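Local structure of beta-galactosidase (Trichoderma reesei, 3OG2) at residues A[78-82]-A[838-842]; A[118-124]-A[786-791]; A[133-139]-A[796-801]; A[180-185]-A[791-795]. The protein probably hydrolyses terminal non-reducing beta-D-galactose residues of beta-D-galactosides, as a glycoside hydrolase of family 35. All blocks are in the same frame, centred on the assembly; numbering follows the deposited sequence. Where two conformers were deposited one is given.

Contact 1 (A[78-82]-A[838-842]); sequences DWALL and GPLNE
Pro-839 lays the CG and CD corner of its ring against two carbonyl oxygens of the short helix 79-82, and this is where the contact is tight. CG stands 3.3 Å from Ala-80 O, and CD lies 3.3 Å from Leu-81 O. Both are contacts of ring methylenes with backbone oxygens; a proline brings no N-H that could bond to them. Beside the ring, Leu-81 and Leu-840 cross at about a right angle. They come closest at Leu-81 CD2 and Leu-840 CD1, 3.8 Å apart. Leu-81 reaches this point because its CG sits beside the backbone N (chi1 -68°), which turns the isobutyl end to the 838-842 loop. The packing then thins: Leu-81 CD2 is 4.3 Å from Pro-839 CD, and Ala-80 CB is 4.5 Å from Leu-840 CD1. Pro-839 is partly exposed although Ala-80, Leu-81 and Leu-840 are buried, so solvent probably reaches the patch on the proline's side. With an alanine here, the two carbonyl oxygens would probably lose the methylenes that lie on them, and a gap would open beside Leu-81. Between these two segments shape does the work, while Leu-840 O accepts from Asn-332 ND2 just outside. Asp-78, the N-cap residue, holds the start of the helix through a weak bond from Ala-80 N. Outside the patch, Trp-79 stacks on Tyr-153 of helix 144-163 and Leu-81 rests on Phe-50. The loop between strand 820-824 and helix 846-850 thus docks on a helical turn that follows barrel strand 72-76, while Asn-841 bonds onward to Gly-925 and to Gln-927 of strand 926-932.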
loop_
_atom_site.group_PDB
_atom_site.type_symbol
_atom_site.label_atom_id
_atom_site.label_comp_id
_atom_site.label_asym_id
_atom_site.label_seq_id
_atom_site.Cartn_x
_atom_site.Cartn_y
_atom_site.Cartn_z
ATOM N N ASP A 78 7.770 3.749 -9.981
ATOM C CA ASP A 78 7.936 5.191 -9.812
ATOM C C ASP A 78 9.102 5.670 -10.655
ATOM O O ASP A 78 10.287 5.462 -10.310
ATOM C CB ASP A 78 8.153 5.457 -8.310
ATOM C CG ASP A 78 8.255 6.911 -7.989
ATOM O OD1 ASP A 78 8.261 7.799 -8.860
ATOM O OD2 ASP A 78 8.331 7.228 -6.736
ATOM N N TRP A 79 8.777 6.347 -11.759
ATOM C CA TRP A 79 9.786 6.823 -12.718
ATOM C C TRP A 79 10.818 7.697 -12.011
ATOM O O TRP A 79 12.023 7.599 -12.317
ATOM C CB TRP A 79 9.003 7.593 -13.809
ATOM C CG TRP A 79 9.808 8.276 -14.860
ATOM C CD1 TRP A 79 11.158 8.160 -15.192
ATOM C CD2 TRP A 79 9.270 9.245 -15.779
ATOM N NE1 TRP A 79 11.453 8.991 -16.238
ATOM C CE2 TRP A 79 10.319 9.672 -16.620
ATOM C CE3 TRP A 79 8.003 9.789 -15.961
ATOM C CZ2 TRP A 79 10.136 10.611 -17.623
ATOM C CZ3 TRP A 79 7.804 10.721 -16.949
ATOM C CH2 TRP A 79 8.874 11.124 -17.768
ATOM N N ALA A 80 10.399 8.559 -11.103
ATOM C CA ALA A 80 11.303 9.522 -10.454
ATOM C C ALA A 80 12.465 8.804 -9.748
ATOM O O ALA A 80 13.523 9.411 -9.585
ATOM C CB ALA A 80 10.540 10.365 -9.435
ATOM N N LEU A 81 12.269 7.536 -9.328
ATOM C CA LEU A 81 13.396 6.801 -8.688
ATOM C C LEU A 81 14.326 6.144 -9.684
ATOM O O LEU A 81 15.458 5.835 -9.286
ATOM C CB LEU A 81 12.799 5.736 -7.743
ATOM C CG LEU A 81 12.078 6.348 -6.506
ATOM C CD1 LEU A 81 11.339 5.220 -5.782
ATOM C CD2 LEU A 81 13.077 7.029 -5.602
ATOM N N LEU A 82 13.821 5.908 -10.916
ATOM C CA LEU A 82 14.606 5.131 -11.885
ATOM C C LEU A 82 15.256 5.970 -12.939
ATOM O O LEU A 82 16.112 5.451 -13.677
ATOM C CB LEU A 82 13.668 4.116 -12.568
ATOM C CG LEU A 82 12.905 3.224 -11.594
ATOM C CD1 LEU A 82 12.230 2.096 -12.375
ATOM C CD2 LEU A 82 13.806 2.616 -10.520
ATOM N N GLY A 838 19.463 5.881 -4.274
ATOM C CA GLY A 838 18.592 6.505 -5.248
ATOM C C GLY A 838 18.587 8.016 -5.183
ATOM O O GLY A 838 19.229 8.647 -4.339
ATOM N N PRO A 839 17.851 8.598 -6.133
ATOM C CA PRO A 839 17.972 10.023 -6.410
ATOM C C PRO A 839 17.269 10.922 -5.385
ATOM O O PRO A 839 17.508 12.129 -5.457
ATOM C CB PRO A 839 17.280 10.196 -7.792
ATOM C CG PRO A 839 16.334 9.008 -7.891
ATOM C CD PRO A 839 17.010 7.876 -7.145
ATOM N N LEU A 840 16.398 10.414 -4.525
ATOM C CA LEU A 840 15.579 11.282 -3.661
ATOM C C LEU A 840 15.987 11.164 -2.191
ATOM O O LEU A 840 15.611 12.035 -1.401
ATOM C CB LEU A 840 14.097 10.933 -3.796
ATOM C CG LEU A 840 13.576 10.960 -5.249
ATOM C CD1 LEU A 840 12.088 10.686 -5.260
ATOM C CD2 LEU A 840 13.880 12.316 -5.904
ATOM N N ASN A 841 16.787 10.153 -1.829
ATOM C CA ASN A 841 17.050 9.881 -0.417
ATOM C C ASN A 841 17.611 11.053 0.365
ATOM O O ASN A 841 17.196 11.281 1.506
ATOM C CB ASN A 841 17.986 8.631 -0.349
ATOM C CG ASN A 841 18.207 8.172 1.094
ATOM O OD1 ASN A 841 17.227 7.797 1.758
ATOM N ND2 ASN A 841 19.451 8.194 1.547
ATOM N N GLU A 842 18.578 11.759 -0.255
ATOM C CA GLU A 842 19.210 12.893 0.394
ATOM C C GLU A 842 18.640 14.232 -0.019
ATOM O O GLU A 842 18.434 14.439 -1.223
ATOM C CB GLU A 842 20.639 13.128 -0.100
ATOM C CG GLU A 842 21.498 11.990 0.142
ATOM C CD GLU A 842 22.929 12.106 -0.381
ATOM O OE1 GLU A 842 23.531 13.111 -0.877
ATOM O OE2 GLU A 842 23.478 10.995 -0.211
#

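Contact 2 (A[118-124]-A[786-791]); sequences YINAEVS and GLDENW. With GLC (alpha-D-glucopyranose), chain C.
Glu-789 lies across Asn-120, its carboxylate stacked on the amide with the planes 19° apart and Asn-120 OD1 3.3 Å from Glu-789 CD. Its OE2 accepts from Glu-122 N at 2.8 Å, the donor lying nearly along the C-O axis though its N-H points off line. The two carboxylates come close, Glu-122 OE2 to Glu-789 OE2 at 3.7 Å, their planes 77° apart. One water joins them, donating to Glu-122 OE2 and to Glu-789 OE1 at 2.6 Å each and bonding to O4 of a glycan glucose.

The next shell fixes these groups. Tyr-118 OH donates to Asn-120 OD1 at 2.6 Å, in the carbonyl plane and on a lone pair, and accepts from Asn-790 N at 2.7 Å in a fairly straight bond (164°). Ser-124 OG accepts from Leu-787 N at 2.8 Å. Glu-122 OE1 pairs with Tyr-342 OH, and Asn-120 ND2 bonds to a glycerol, probably from the crystallisation liquor.

Residues 119 to 122 belong to the galactose site, so this web makes a beta-domain loop its second shell. The tyrosine hydroxyl probably holds the amide of Asn-120 in its rotation, while water and a backbone N-H may offset two close carboxylates.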
loop_
_atom_site.group_PDB
_atom_site.type_symbol
_atom_site.label_atom_id
_atom_site.label_comp_id
_atom_site.label_asym_id
_atom_site.label_seq_id
_atom_site.Cartn_x
_atom_site.Cartn_y
_atom_site.Cartn_z
ATOM N N TYR A 118 2.901 8.355 -15.640
ATOM C CA TYR A 118 2.249 9.017 -14.521
ATOM C C TYR A 118 1.545 7.963 -13.670
ATOM O O TYR A 118 0.742 7.172 -14.211
ATOM C CB TYR A 118 1.235 10.057 -15.044
ATOM C CG TYR A 118 0.740 10.834 -13.823
ATOM C CD1 TYR A 118 1.608 11.732 -13.192
ATOM C CD2 TYR A 118 -0.547 10.656 -13.307
ATOM C CE1 TYR A 118 1.197 12.458 -12.089
ATOM C CE2 TYR A 118 -0.967 11.356 -12.176
ATOM C CZ TYR A 118 -0.076 12.251 -11.576
ATOM O OH TYR A 118 -0.458 12.932 -10.431
ATOM N N ILE A 119 1.818 7.945 -12.345
ATOM C CA ILE A 119 1.169 6.982 -11.464
ATOM C C ILE A 119 0.343 7.623 -10.347
ATOM O O ILE A 119 -0.463 6.927 -9.729
ATOM C CB ILE A 119 2.201 5.985 -10.823
ATOM C CG1 ILE A 119 3.255 6.676 -9.972
ATOM C CG2 ILE A 119 2.812 5.089 -11.905
ATOM C CD1 ILE A 119 4.060 5.726 -9.105
ATOM N N ASN A 120 0.518 8.916 -10.064
ATOM C CA ASN A 120 -0.179 9.589 -8.939
ATOM C C ASN A 120 0.357 8.979 -7.648
ATOM O O ASN A 120 1.485 9.313 -7.269
ATOM C CB ASN A 120 -1.712 9.499 -9.121
ATOM C CG ASN A 120 -2.410 10.640 -8.420
ATOM O OD1 ASN A 120 -2.127 11.841 -8.703
ATOM N ND2 ASN A 120 -3.289 10.354 -7.472
ATOM N N ALA A 121 -0.381 8.077 -6.995
ATOM C CA ALA A 121 0.191 7.192 -5.982
ATOM C C ALA A 121 0.631 7.851 -4.706
ATOM O O ALA A 121 1.254 7.219 -3.824
ATOM C CB ALA A 121 1.364 6.367 -6.535
ATOM N N GLU A 122 0.284 9.119 -4.525
ATOM C CA GLU A 122 0.762 9.899 -3.369
ATOM C C GLU A 122 2.295 9.890 -3.250
ATOM O O GLU A 122 2.869 9.986 -2.177
ATOM C CB GLU A 122 0.103 9.437 -2.064
ATOM C CG GLU A 122 -1.398 9.841 -2.032
ATOM C CD GLU A 122 -2.271 8.956 -2.905
ATOM O OE1 GLU A 122 -2.310 7.708 -2.671
ATOM O OE2 GLU A 122 -2.990 9.494 -3.790
ATOM N N VAL A 123 2.964 9.807 -4.413
ATOM C CA VAL A 123 4.418 9.895 -4.477
ATOM C C VAL A 123 4.798 11.271 -5.047
ATOM O O VAL A 123 4.004 11.927 -5.751
ATOM C CB VAL A 123 5.113 8.802 -5.306
ATOM C CG1 VAL A 123 4.739 7.419 -4.737
ATOM C CG2 VAL A 123 4.851 8.885 -6.808
ATOM N N SER A 124 6.042 11.677 -4.760
ATOM C CA SER A 124 6.527 12.969 -5.243
ATOM C C SER A 124 6.373 13.033 -6.777
ATOM O O SER A 124 6.775 12.109 -7.491
ATOM C CB SER A 124 8.004 13.117 -4.866
ATOM O OG SER A 124 8.429 14.426 -5.250
ATOM N N GLY A 786 8.129 17.388 -0.922
ATOM C CA GLY A 786 7.993 16.593 -2.169
ATOM C C GLY A 786 7.442 17.460 -3.275
ATOM O O GLY A 786 7.076 18.632 -3.036
ATOM N N LEU A 787 7.358 16.948 -4.477
ATOM C CA LEU A 787 6.744 17.683 -5.584
ATOM C C LEU A 787 5.284 17.258 -5.689
ATOM O O LEU A 787 4.923 16.098 -5.354
ATOM C CB LEU A 787 7.485 17.332 -6.888
ATOM C CG LEU A 787 8.992 17.642 -6.801
ATOM C CD1 LEU A 787 9.667 17.343 -8.134
ATOM C CD2 LEU A 787 9.214 19.096 -6.386
ATOM N N ASP A 788 4.437 18.190 -6.086
ATOM C CA ASP A 788 3.015 17.893 -6.135
ATOM C C ASP A 788 2.697 16.890 -7.257
ATOM O O ASP A 788 3.446 16.749 -8.234
ATOM C CB ASP A 788 2.209 19.175 -6.395
ATOM C CG ASP A 788 2.260 20.141 -5.211
ATOM O OD1 ASP A 788 2.584 19.770 -4.052
ATOM O OD2 ASP A 788 1.929 21.340 -5.392
ATOM N N GLU A 789 1.551 16.225 -7.102
ATOM C CA GLU A 789 0.951 15.423 -8.140
ATOM C C GLU A 789 0.414 16.276 -9.289
ATOM O O GLU A 789 0.430 17.517 -9.269
ATOM C CB GLU A 789 -0.199 14.560 -7.517
ATOM C CG GLU A 789 0.377 13.435 -6.660
ATOM C CD GLU A 789 -0.717 12.715 -5.901
ATOM O OE1 GLU A 789 -1.718 13.414 -5.469
ATOM O OE2 GLU A 789 -0.617 11.497 -5.716
ATOM N N ASN A 790 -0.032 15.557 -10.340
ATOM C CA ASN A 790 -0.494 16.186 -11.578
ATOM C C ASN A 790 -1.727 15.451 -12.065
ATOM O O ASN A 790 -1.827 14.968 -13.197
ATOM C CB ASN A 790 0.634 16.133 -12.633
ATOM C CG ASN A 790 0.477 17.235 -13.663
ATOM O OD1 ASN A 790 1.159 18.255 -13.555
ATOM N ND2 ASN A 790 -0.392 17.078 -14.673
ATOM N N TRP A 791 -2.731 15.384 -11.159
ATOM C CA TRP A 791 -3.887 14.539 -11.401
ATOM C C TRP A 791 -4.795 15.064 -12.480
ATOM O O TRP A 791 -5.528 14.284 -13.112
ATOM C CB TRP A 791 -4.691 14.315 -10.093
ATOM C CG TRP A 791 -5.721 13.255 -10.329
ATOM C CD1 TRP A 791 -5.548 11.906 -10.244
ATOM C CD2 TRP A 791 -7.090 13.460 -10.690
ATOM N NE1 TRP A 791 -6.705 11.259 -10.528
ATOM C CE2 TRP A 791 -7.685 12.177 -10.809
ATOM C CE3 TRP A 791 -7.810 14.657 -10.914
ATOM C CZ2 TRP A 791 -9.012 12.022 -11.151
ATOM C CZ3 TRP A 791 -9.157 14.490 -11.260
ATOM C CH2 TRP A 791 -9.703 13.200 -11.364
HETATM C C1 GLC C . -7.276 15.663 -2.290
HETATM C C2 GLC C . -8.189 14.772 -3.098
HETATM C C3 GLC C . -7.549 13.774 -4.035
HETATM C C4 GLC C . -6.258 14.296 -4.640
HETATM C C5 GLC C . -5.373 14.794 -3.477
HETATM C C6 GLC C . -3.961 14.901 -3.905
HETATM O O2 GLC C . -9.077 14.077 -2.249
HETATM O O3 GLC C . -8.486 13.482 -5.058
HETATM O O4 GLC C . -5.557 13.284 -5.338
HETATM O O5 GLC C . -6.003 15.904 -2.871
HETATM O O6 GLC C . -3.061 15.802 -3.378
HETATM O O HOH W 1 -3.378 12.016 -4.031
#

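Contact 3 (A[133-139]-A[796-801]); sequences QRVKGKL and DSMKAP. With NAG (2-acetamido-2-deoxy-beta-D-glucopyranose), chain E.
Lys-799 and Gln-133 both set CG beside their own backbone N and then run extended (chi2 -174° and -153°), which carries each polar end across to the other segment's backbone. At the tip of the lysine, NZ donates to Val-135 O at 2.7 Å, nearly along the C=O axis, and to Gly-137 O at 2.8 Å from above that carbonyl plane. Its third partner is on its own side, a salt bridge to Asp-796 OD2 at 2.7 Å that meets the carboxylate from above its plane. The other oxygen, Asp-796 OD1, takes the N-H of Leu-139 at 2.9 Å, and a water links it to Leu-139 O.

Gln-133 NE2 divides its donors between Met-798 O, met on a lone pair at 3.0 Å, and Ala-800 O, met from above the carbonyl plane at 2.9 Å. Alongside the lysine chain lies an apolar patch, with Leu-139 CD1 3.8 Å from Met-798 SD and Leu-139 CD2 against Lys-799 CE. At the outer edge Arg-134 NE donates to O7 of an N-acetylglucosamine, 3.0 Å away. This sugar is neighboured by Asn-689, a glycosylated residue, whose ND2 bonds to Arg-134 O.

A methionine in place of Lys-799 would probably leave Asp-796 without its salt-bridge partner and the carbonyls of Val-135 and Gly-137 without their donor. As a worked example, the contact fastens a barrel loop to a beta-domain loop by serving main-chain groups with side chains. The buried ammonium, ringed by an acid and carbonyls, is likely to stay charged.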
loop_
_atom_site.group_PDB
_atom_site.type_symbol
_atom_site.label_atom_id
_atom_site.label_comp_id
_atom_site.label_asym_id
_atom_site.label_seq_id
_atom_site.Cartn_x
_atom_site.Cartn_y
_atom_site.Cartn_z
ATOM N N GLN A 133 9.910 19.687 -14.521
ATOM C CA GLN A 133 9.621 21.093 -14.377
ATOM C C GLN A 133 10.321 21.939 -15.447
ATOM O O GLN A 133 9.860 23.053 -15.682
ATOM C CB GLN A 133 10.042 21.610 -12.983
ATOM C CG GLN A 133 9.360 20.862 -11.844
ATOM C CD GLN A 133 9.220 21.673 -10.585
ATOM O OE1 GLN A 133 9.961 22.670 -10.382
ATOM N NE2 GLN A 133 8.307 21.299 -9.667
ATOM N N ARG A 134 11.350 21.400 -16.094
ATOM C CA ARG A 134 12.046 22.126 -17.123
ATOM C C ARG A 134 11.510 21.803 -18.524
ATOM O O ARG A 134 12.072 22.230 -19.532
ATOM C CB ARG A 134 13.535 21.777 -17.080
ATOM C CG ARG A 134 14.121 22.139 -15.705
ATOM C CD ARG A 134 15.640 22.176 -15.771
ATOM N NE ARG A 134 16.313 20.985 -16.303
ATOM C CZ ARG A 134 16.739 19.960 -15.547
ATOM N NH1 ARG A 134 16.552 19.974 -14.216
ATOM N NH2 ARG A 134 17.378 18.918 -16.080
ATOM N N VAL A 135 10.422 21.045 -18.623
ATOM C CA VAL A 135 9.772 20.766 -19.921
ATOM C C VAL A 135 8.648 21.744 -20.092
ATOM O O VAL A 135 7.733 21.795 -19.280
ATOM C CB VAL A 135 9.276 19.308 -19.905
ATOM C CG1 VAL A 135 8.434 19.040 -21.149
ATOM C CG2 VAL A 135 10.459 18.356 -19.861
ATOM N N LYS A 136 8.715 22.532 -21.179
ATOM C CA LYS A 136 7.706 23.597 -21.331
ATOM C C LYS A 136 6.319 23.087 -21.586
ATOM O O LYS A 136 5.341 23.699 -21.112
ATOM C CB LYS A 136 8.126 24.503 -22.495
ATOM C CG LYS A 136 9.464 25.217 -22.228
ATOM C CD LYS A 136 9.885 26.141 -23.409
ATOM C CE LYS A 136 11.358 26.554 -23.312
ATOM N NZ LYS A 136 12.029 27.095 -24.536
ATOM N N GLY A 137 6.186 22.020 -22.370
ATOM C CA GLY A 137 4.840 21.594 -22.776
ATOM C C GLY A 137 4.022 21.045 -21.633
ATOM O O GLY A 137 4.532 20.652 -20.567
ATOM N N LYS A 138 2.708 20.969 -21.887
ATOM C CA LYS A 138 1.826 20.445 -20.861
ATOM C C LYS A 138 2.005 18.934 -20.652
ATOM O O LYS A 138 2.030 18.122 -21.601
ATOM C CB LYS A 138 0.358 20.712 -21.224
ATOM C CG LYS A 138 0.038 22.192 -21.370
ATOM C CD LYS A 138 -0.132 22.856 -20.018
ATOM C CE LYS A 138 -0.614 24.293 -20.163
ATOM N NZ LYS A 138 -1.523 24.482 -21.328
ATOM N N LEU A 139 2.106 18.568 -19.378
ATOM C CA LEU A 139 2.336 17.172 -19.041
ATOM C C LEU A 139 1.102 16.339 -19.304
ATOM O O LEU A 139 -0.041 16.844 -19.181
ATOM C CB LEU A 139 2.755 17.044 -17.556
ATOM C CG LEU A 139 3.897 17.980 -17.149
ATOM C CD1 LEU A 139 4.183 17.883 -15.660
ATOM C CD2 LEU A 139 5.167 17.795 -17.973
ATOM N N ASP A 796 -0.655 21.855 -14.973
ATOM C CA ASP A 796 0.703 21.345 -14.726
ATOM C C ASP A 796 1.097 21.488 -13.266
ATOM O O ASP A 796 2.186 22.002 -12.969
ATOM C CB ASP A 796 1.665 22.123 -15.639
ATOM C CG ASP A 796 1.853 21.581 -17.043
ATOM O OD1 ASP A 796 1.376 20.484 -17.353
ATOM O OD2 ASP A 796 2.487 22.284 -17.876
ATOM N N SER A 797 0.227 21.041 -12.349
ATOM C CA SER A 797 0.503 21.253 -10.938
ATOM C C SER A 797 1.767 20.615 -10.419
ATOM O O SER A 797 2.336 21.100 -9.419
ATOM C CB SER A 797 -0.692 20.723 -10.110
ATOM O OG SER A 797 -0.992 19.386 -10.473
ATOM N N MET A 798 2.265 19.559 -11.071
ATOM C CA MET A 798 3.566 18.988 -10.617
ATOM C C MET A 798 4.700 19.986 -10.802
ATOM O O MET A 798 5.745 19.863 -10.159
ATOM C CB MET A 798 3.773 17.672 -11.379
ATOM C CG MET A 798 5.181 17.106 -11.179
ATOM S SD MET A 798 6.265 17.653 -12.548
ATOM C CE MET A 798 7.855 17.270 -11.779
ATOM N N LYS A 799 4.501 20.993 -11.685
ATOM C CA LYS A 799 5.562 21.974 -11.917
ATOM C C LYS A 799 5.619 23.035 -10.836
ATOM O O LYS A 799 6.451 23.945 -10.970
ATOM C CB LYS A 799 5.366 22.640 -13.303
ATOM C CG LYS A 799 5.514 21.615 -14.445
ATOM C CD LYS A 799 5.453 22.359 -15.789
ATOM C CE LYS A 799 5.564 21.364 -16.941
ATOM N NZ LYS A 799 5.205 22.065 -18.232
ATOM N N ALA A 800 4.791 22.965 -9.776
ATOM C CA ALA A 800 4.920 23.962 -8.704
ATOM C C ALA A 800 6.346 23.959 -8.162
ATOM O O ALA A 800 6.801 22.904 -7.711
ATOM C CB ALA A 800 3.941 23.664 -7.590
ATOM N N PRO A 801 7.075 25.048 -8.233
ATOM C CA PRO A 801 8.494 25.004 -7.840
ATOM C C PRO A 801 8.697 24.907 -6.343
ATOM O O PRO A 801 7.788 25.099 -5.517
ATOM C CB PRO A 801 9.069 26.297 -8.409
ATOM C CG PRO A 801 7.939 27.172 -8.657
ATOM C CD PRO A 801 6.690 26.306 -8.875
HETATM C C1 NAG E . 14.862 24.459 -21.761
HETATM C C2 NAG E . 16.033 23.520 -21.422
HETATM C C3 NAG E . 16.993 23.288 -22.576
HETATM C C4 NAG E . 16.269 22.922 -23.886
HETATM C C5 NAG E . 15.097 23.903 -24.065
HETATM C C6 NAG E . 14.341 23.588 -25.360
HETATM C C7 NAG E . 17.001 23.058 -19.208
HETATM C C8 NAG E . 18.121 23.544 -18.304
HETATM N N2 NAG E . 16.760 23.875 -20.238
HETATM O O3 NAG E . 17.958 22.286 -22.284
HETATM O O4 NAG E . 17.202 23.043 -24.967
HETATM O O5 NAG E . 14.233 23.850 -22.905
HETATM O O6 NAG E . 13.555 24.654 -25.843
HETATM O O7 NAG E . 16.690 21.858 -19.126
HETATM O O HOH W 2 -0.761 18.697 -17.257
#

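Contact 4 (A[180-185]-A[791-795]); sequences EYSGAA and WTTGD
Glu-180 meets the indole of Trp-791 along the edge that carries NE1, and its side chain can be followed outward. CB lies 3.8 Å from Trp-791 NE1. From there the chain extends, with CG beside the backbone N (chi1 -67°), and brings CD to the ring's edge, in its plane. OE1, at the tip, receives the N-H of Trp-791 NE1 at 2.8 Å (158°), using the anti lone pair. OE2 lies close to Asp-238 OD2. Ring and carboxylate stand almost perpendicular, 82° apart.

Farther along, side chains give way to backbone. Ala-185 N donates to Thr-793 O at 2.8 Å, in a single bridge that pairs Ala-184 with Thr-793. Ala-184 CB also touches that oxygen, at 3.2 Å. Thr-793 begins the central pair of a type II turn from Thr-792 to Asp-795; Gly-794 completes that pair with a positive phi, and a side chain there would also crowd Ala-185 CB. Beside the bridge, where the two backbones diverge, a water donates to Gly-183 O at 2.6 Å and to Trp-791 O, and accepts from Thr-793 N at 3.0 Å. Thr-793 OG1 sits obliquely by the ring of Tyr-181, 3.8 Å from CE1, while Tyr-181 OH bonds to Asn-192 N.

The general point is that a tryptophan far off in sequence is likely to hold the carboxylate of a galactose-site residue in place. Glu-180 belongs to that site, close to Glu-278, on the loop that follows barrel strand 172-177, as in other TIM barrels, whose sites are built by such loops.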
loop_
_atom_site.group_PDB
_atom_site.type_symbol
_atom_site.label_atom_id
_atom_site.label_comp_id
_atom_site.label_asym_id
_atom_site.label_seq_id
_atom_site.Cartn_x
_atom_site.Cartn_y
_atom_site.Cartn_z
ATOM N N GLU A 180 -5.600 6.806 -14.381
ATOM C CA GLU A 180 -6.747 7.693 -14.158
ATOM C C GLU A 180 -6.737 8.876 -15.139
ATOM O O GLU A 180 -6.874 10.051 -14.771
ATOM C CB GLU A 180 -6.857 8.203 -12.706
ATOM C CG GLU A 180 -7.191 7.051 -11.765
ATOM C CD GLU A 180 -7.667 7.431 -10.407
ATOM O OE1 GLU A 180 -7.444 8.578 -9.966
ATOM O OE2 GLU A 180 -8.269 6.590 -9.652
ATOM N N TYR A 181 -6.614 8.510 -16.413
ATOM C CA TYR A 181 -6.688 9.528 -17.486
ATOM C C TYR A 181 -8.149 9.828 -17.713
ATOM O O TYR A 181 -8.800 9.145 -18.524
ATOM C CB TYR A 181 -5.940 8.987 -18.733
ATOM C CG TYR A 181 -5.953 10.042 -19.838
ATOM C CD1 TYR A 181 -5.138 11.181 -19.749
ATOM C CD2 TYR A 181 -6.765 9.907 -20.964
ATOM C CE1 TYR A 181 -5.161 12.134 -20.762
ATOM C CE2 TYR A 181 -6.780 10.849 -21.957
ATOM C CZ TYR A 181 -5.976 11.950 -21.847
ATOM O OH TYR A 181 -6.011 12.906 -22.856
ATOM N N SER A 182 -8.694 10.777 -16.929
ATOM C CA SER A 182 -10.143 10.795 -16.744
ATOM C C SER A 182 -10.793 12.162 -16.883
ATOM O O SER A 182 -12.031 12.222 -17.006
ATOM C CB SER A 182 -10.460 10.279 -15.330
ATOM O OG SER A 182 -9.985 8.918 -15.276
ATOM N N GLY A 183 -10.017 13.198 -17.005
ATOM C CA GLY A 183 -10.527 14.511 -17.342
ATOM C C GLY A 183 -9.371 15.482 -17.475
ATOM O O GLY A 183 -8.192 15.158 -17.300
ATOM N N ALA A 184 -9.718 16.704 -17.842
ATOM C CA ALA A 184 -8.643 17.688 -18.073
ATOM C C ALA A 184 -9.121 19.082 -17.714
ATOM O O ALA A 184 -10.299 19.329 -17.465
ATOM C CB ALA A 184 -8.254 17.649 -19.541
ATOM N N ALA A 185 -8.174 20.005 -17.669
ATOM C CA ALA A 185 -8.470 21.399 -17.380
ATOM C C ALA A 185 -9.291 22.022 -18.506
ATOM O O ALA A 185 -9.363 21.511 -19.630
ATOM C CB ALA A 185 -7.165 22.125 -17.190
ATOM N N TRP A 791 -2.731 15.384 -11.159
ATOM C CA TRP A 791 -3.887 14.539 -11.401
ATOM C C TRP A 791 -4.795 15.064 -12.480
ATOM O O TRP A 791 -5.528 14.284 -13.112
ATOM C CB TRP A 791 -4.691 14.315 -10.093
ATOM C CG TRP A 791 -5.721 13.255 -10.329
ATOM C CD1 TRP A 791 -5.548 11.906 -10.244
ATOM C CD2 TRP A 791 -7.090 13.460 -10.690
ATOM N NE1 TRP A 791 -6.705 11.259 -10.528
ATOM C CE2 TRP A 791 -7.685 12.177 -10.809
ATOM C CE3 TRP A 791 -7.810 14.657 -10.914
ATOM C CZ2 TRP A 791 -9.012 12.022 -11.151
ATOM C CZ3 TRP A 791 -9.157 14.490 -11.260
ATOM C CH2 TRP A 791 -9.703 13.200 -11.364
ATOM N N THR A 792 -4.811 16.345 -12.766
ATOM C CA THR A 792 -5.714 16.913 -13.794
ATOM C C THR A 792 -4.837 17.276 -14.994
ATOM O O THR A 792 -4.036 18.211 -14.977
ATOM C CB THR A 792 -6.399 18.154 -13.284
ATOM O OG1 THR A 792 -7.192 17.785 -12.121
ATOM C CG2 THR A 792 -7.311 18.775 -14.334
ATOM N N THR A 793 -4.976 16.540 -16.067
ATOM C CA THR A 793 -4.255 16.813 -17.312
ATOM C C THR A 793 -4.519 18.233 -17.784
ATOM O O THR A 793 -5.681 18.657 -17.865
ATOM C CB THR A 793 -4.704 15.770 -18.353
ATOM O OG1 THR A 793 -4.194 14.477 -17.939
ATOM C CG2 THR A 793 -4.151 16.114 -19.708
ATOM N N GLY A 794 -3.463 18.983 -18.083
ATOM C CA GLY A 794 -3.640 20.339 -18.603
ATOM C C GLY A 794 -3.434 21.368 -17.496
ATOM O O GLY A 794 -3.327 22.536 -17.828
ATOM N N ASP A 795 -3.404 20.912 -16.258
ATOM C CA ASP A 795 -3.062 21.730 -15.108
ATOM C C ASP A 795 -1.715 21.192 -14.668
ATOM O O ASP A 795 -1.712 20.087 -14.065
ATOM C CB ASP A 795 -4.091 21.553 -14.019
ATOM C CG ASP A 795 -3.812 22.378 -12.790
ATOM O OD1 ASP A 795 -2.797 23.074 -12.904
ATOM O OD2 ASP A 795 -4.596 22.319 -11.801
HETATM O O HOH W 3 -6.316 13.851 -16.072
#

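How the contacts relate
All four contacts join the TIM barrel to later beta-rich parts of the chain. Contacts 2, 3 and 4 share one arm, the loop between strands 775-782 and 803-811; contact 1 uses another, after strand 820-824. On the barrel side, contacts 2 and 3 draw on one loop. Contact 1 is buried, with no bond between its segments and mostly apolar side chains; contact 2 is buried but polar beside the galactose site; contact 3 is buried with a charged centre and an exposed rim; contact 4 is a surface contact combining an indole-carboxylate bond at that site with backbone and water. Trp-791 serves 2 and 4, and Asn-790 OD1 probably bonds to Met-798 N, tying 2 to 3.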